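Local structure of interferon (Danio rerio, 3PIV) at residues G26-L31 with Q139-V144. The protein probably acts as a secreted antiviral cytokine of the type I interferon family, signalling by binding a cell-surface cytokine receptor. Residues are numbered along the deposited sequence; the frame is centred on the assembly and turned at random.
Sequences GKYADL and QIRRVV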
loop_
_atom_site.group_PDB
_atom_site.type_symbol
_atom_site.label_atom_id
_atom_site.label_comp_id
_atom_site.label_asym_id
_atom_site.label_seq_id
_atom_site.Cartn_x
_atom_site.Cartn_y
_atom_site.Cartn_z
ATOM N N GLY A 26 1.093 -10.527 15.406
ATOM C CA GLY A 26 2.227 -11.355 15.762
ATOM C C GLY A 26 3.420 -11.045 14.892
ATOM O O GLY A 26 3.506 -9.963 14.296
ATOM N N LYS A 27 4.352 -11.991 14.837
ATOM C CA LYS A 27 5.475 -11.892 13.925
ATOM C C LYS A 27 4.946 -12.116 12.509
ATOM O O LYS A 27 3.874 -12.706 12.325
ATOM C CB LYS A 27 6.552 -12.926 14.275
ATOM C CG LYS A 27 6.404 -14.254 13.537
ATOM C CD LYS A 27 5.655 -15.288 14.356
ATOM C CE LYS A 27 6.619 -16.186 15.117
ATOM N NZ LYS A 27 5.910 -17.082 16.075
ATOM N N TYR A 28 5.689 -11.647 11.513
ATOM C CA TYR A 28 5.225 -11.737 10.134
ATOM C C TYR A 28 5.258 -13.169 9.652
ATOM O O TYR A 28 6.157 -13.927 10.031
ATOM C CB TYR A 28 6.083 -10.878 9.198
ATOM C CG TYR A 28 5.794 -9.396 9.264
ATOM C CD1 TYR A 28 4.717 -8.845 8.573
ATOM C CD2 TYR A 28 6.602 -8.546 10.006
ATOM C CE1 TYR A 28 4.462 -7.486 8.616
ATOM C CE2 TYR A 28 6.356 -7.191 10.055
ATOM C CZ TYR A 28 5.280 -6.665 9.365
ATOM O OH TYR A 28 5.040 -5.314 9.423
ATOM N N ALA A 29 4.276 -13.527 8.823
ATOM C CA ALA A 29 4.281 -14.797 8.110
ATOM C C ALA A 29 5.279 -14.750 6.943
ATOM O O ALA A 29 5.696 -13.675 6.510
ATOM C CB ALA A 29 2.888 -15.136 7.602
ATOM N N ASP A 30 5.677 -15.915 6.445
ATOM C CA ASP A 30 6.553 -15.956 5.279
ATOM C C ASP A 30 5.804 -15.419 4.060
ATOM O O ASP A 30 4.599 -15.660 3.899
ATOM C CB ASP A 30 7.045 -17.379 5.018
ATOM C CG ASP A 30 8.039 -17.854 6.060
ATOM O OD1 ASP A 30 8.902 -17.058 6.488
ATOM O OD2 ASP A 30 7.967 -19.035 6.448
ATOM N N LEU A 31 6.505 -14.683 3.206
ATOM C CA LEU A 31 5.877 -14.157 1.999
ATOM C C LEU A 31 5.621 -15.320 1.064
ATOM O O LEU A 31 6.552 -15.811 0.417
ATOM C CB LEU A 31 6.788 -13.139 1.308
ATOM C CG LEU A 31 6.169 -12.067 0.391
ATOM C CD1 LEU A 31 7.073 -11.781 -0.795
ATOM C CD2 LEU A 31 4.786 -12.437 -0.091
ATOM N N GLN A 139 -0.918 -13.322 5.180
ATOM C CA GLN A 139 -0.319 -13.137 3.867
ATOM C C GLN A 139 -0.520 -11.694 3.418
ATOM O O GLN A 139 0.428 -11.044 2.992
ATOM C CB GLN A 139 -0.906 -14.092 2.843
ATOM C CG GLN A 139 -0.389 -15.495 2.999
ATOM C CD GLN A 139 1.129 -15.537 2.954
ATOM O OE1 GLN A 139 1.733 -15.297 1.907
ATOM N NE2 GLN A 139 1.751 -15.851 4.091
ATOM N N ILE A 140 -1.749 -11.188 3.518
ATOM C CA ILE A 140 -2.005 -9.806 3.123
ATOM C C ILE A 140 -1.086 -8.841 3.890
ATOM O O ILE A 140 -0.467 -7.956 3.299
ATOM C CB ILE A 140 -3.502 -9.411 3.287
ATOM C CG1 ILE A 140 -4.288 -9.743 2.015
ATOM C CG2 ILE A 140 -3.642 -7.920 3.568
ATOM C CD1 ILE A 140 -4.006 -11.088 1.410
ATOM N N ARG A 141 -0.986 -9.036 5.199
ATOM C CA ARG A 141 -0.125 -8.224 6.037
ATOM C C ARG A 141 1.354 -8.301 5.594
ATOM O O ARG A 141 2.045 -7.277 5.484
ATOM C CB ARG A 141 -0.294 -8.661 7.487
ATOM C CG ARG A 141 0.556 -7.925 8.469
ATOM C CD ARG A 141 0.122 -8.272 9.870
ATOM N NE ARG A 141 1.019 -7.720 10.870
ATOM C CZ ARG A 141 1.744 -8.451 11.707
ATOM N NH1 ARG A 141 1.670 -9.771 11.662
ATOM N NH2 ARG A 141 2.527 -7.858 12.595
ATOM N N ARG A 142 1.840 -9.508 5.332
ATOM C CA ARG A 142 3.222 -9.645 4.860
ATOM C C ARG A 142 3.393 -8.931 3.512
ATOM O O ARG A 142 4.388 -8.243 3.304
ATOM C CB ARG A 142 3.638 -11.109 4.750
ATOM C CG ARG A 142 5.083 -11.319 4.210
ATOM C CD ARG A 142 6.114 -10.556 5.028
ATOM N NE ARG A 142 7.470 -10.618 4.468
ATOM C CZ ARG A 142 7.924 -9.816 3.506
ATOM N NH1 ARG A 142 7.130 -8.892 2.976
ATOM N NH2 ARG A 142 9.172 -9.941 3.060
ATOM N N VAL A 143 2.406 -9.064 2.623
ATOM C CA VAL A 143 2.443 -8.415 1.307
ATOM C C VAL A 143 2.489 -6.886 1.423
ATOM O O VAL A 143 3.275 -6.233 0.747
ATOM C CB VAL A 143 1.252 -8.835 0.402
ATOM C CG1 VAL A 143 1.061 -7.844 -0.746
ATOM C CG2 VAL A 143 1.462 -10.247 -0.144
ATOM N N VAL A 144 1.657 -6.330 2.299
ATOM C CA VAL A 144 1.610 -4.883 2.516
ATOM C C VAL A 144 2.956 -4.359 3.025
ATOM O O VAL A 144 3.387 -3.264 2.655
ATOM C CB VAL A 144 0.493 -4.503 3.504
ATOM C CG1 VAL A 144 0.653 -3.064 3.983
ATOM C CG2 VAL A 144 -0.859 -4.692 2.848
HETATM O O HOH W 1 8.755 -12.713 5.648
#
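R141 reaches out from helix 134-158 and clasps the carbonyl oxygen of G26 with both terminal nitrogens. R141 NH2 makes the shorter and straighter bond to G26 O, 2.9 Å; R141 NH1, 3.2 Å from the same oxygen, comes in from above the carbonyl plane and makes a more bent bond. The oxygen lies in the guanidinium plane, and one face of that group rests on the ring of Y28, offset toward its rim. With the planes only 15° apart and R141 CZ 4.5 Å from the centroid of the Y28 ring, this is a cation-pi stack. A chain extended from CG to NE carries R141 this far, its CG passing 3.9 Å from Y28 CE1.

Farther along the loop, Q139 NE2 donates to D30 O at 2.9 Å, nearly straight and in its own amide plane. A bend at chi2 (-55°) turns the Q139 amide to the loop, where OE1 accepts from E32 N and T33 OG1 while NE2 also binds E135. R142 packs along the chain from A29 to L31: its CG lies 3.7 Å from L31 CA, L31 CB sits over the centre of its guanidinium face, and a water held by NE at 2.7 Å bridges weakly to A29 O. The R142 NH1 bonds to S146 OG. At the far end, L31 CD2 touches V143 CG2.

E138 forms a salt bridge with R141 NH1, and L21 O of helix 10-23 takes another bond from NH2, so one arginine joins two helices of this four-helical cytokine to the loop leading toward helix 37-44. Fixed on its face and at its edge, the guanidinium probably has little freedom to rotate, and the irregular loop is held by side chains bonding to its carbonyls, without backbone pairing to the helix.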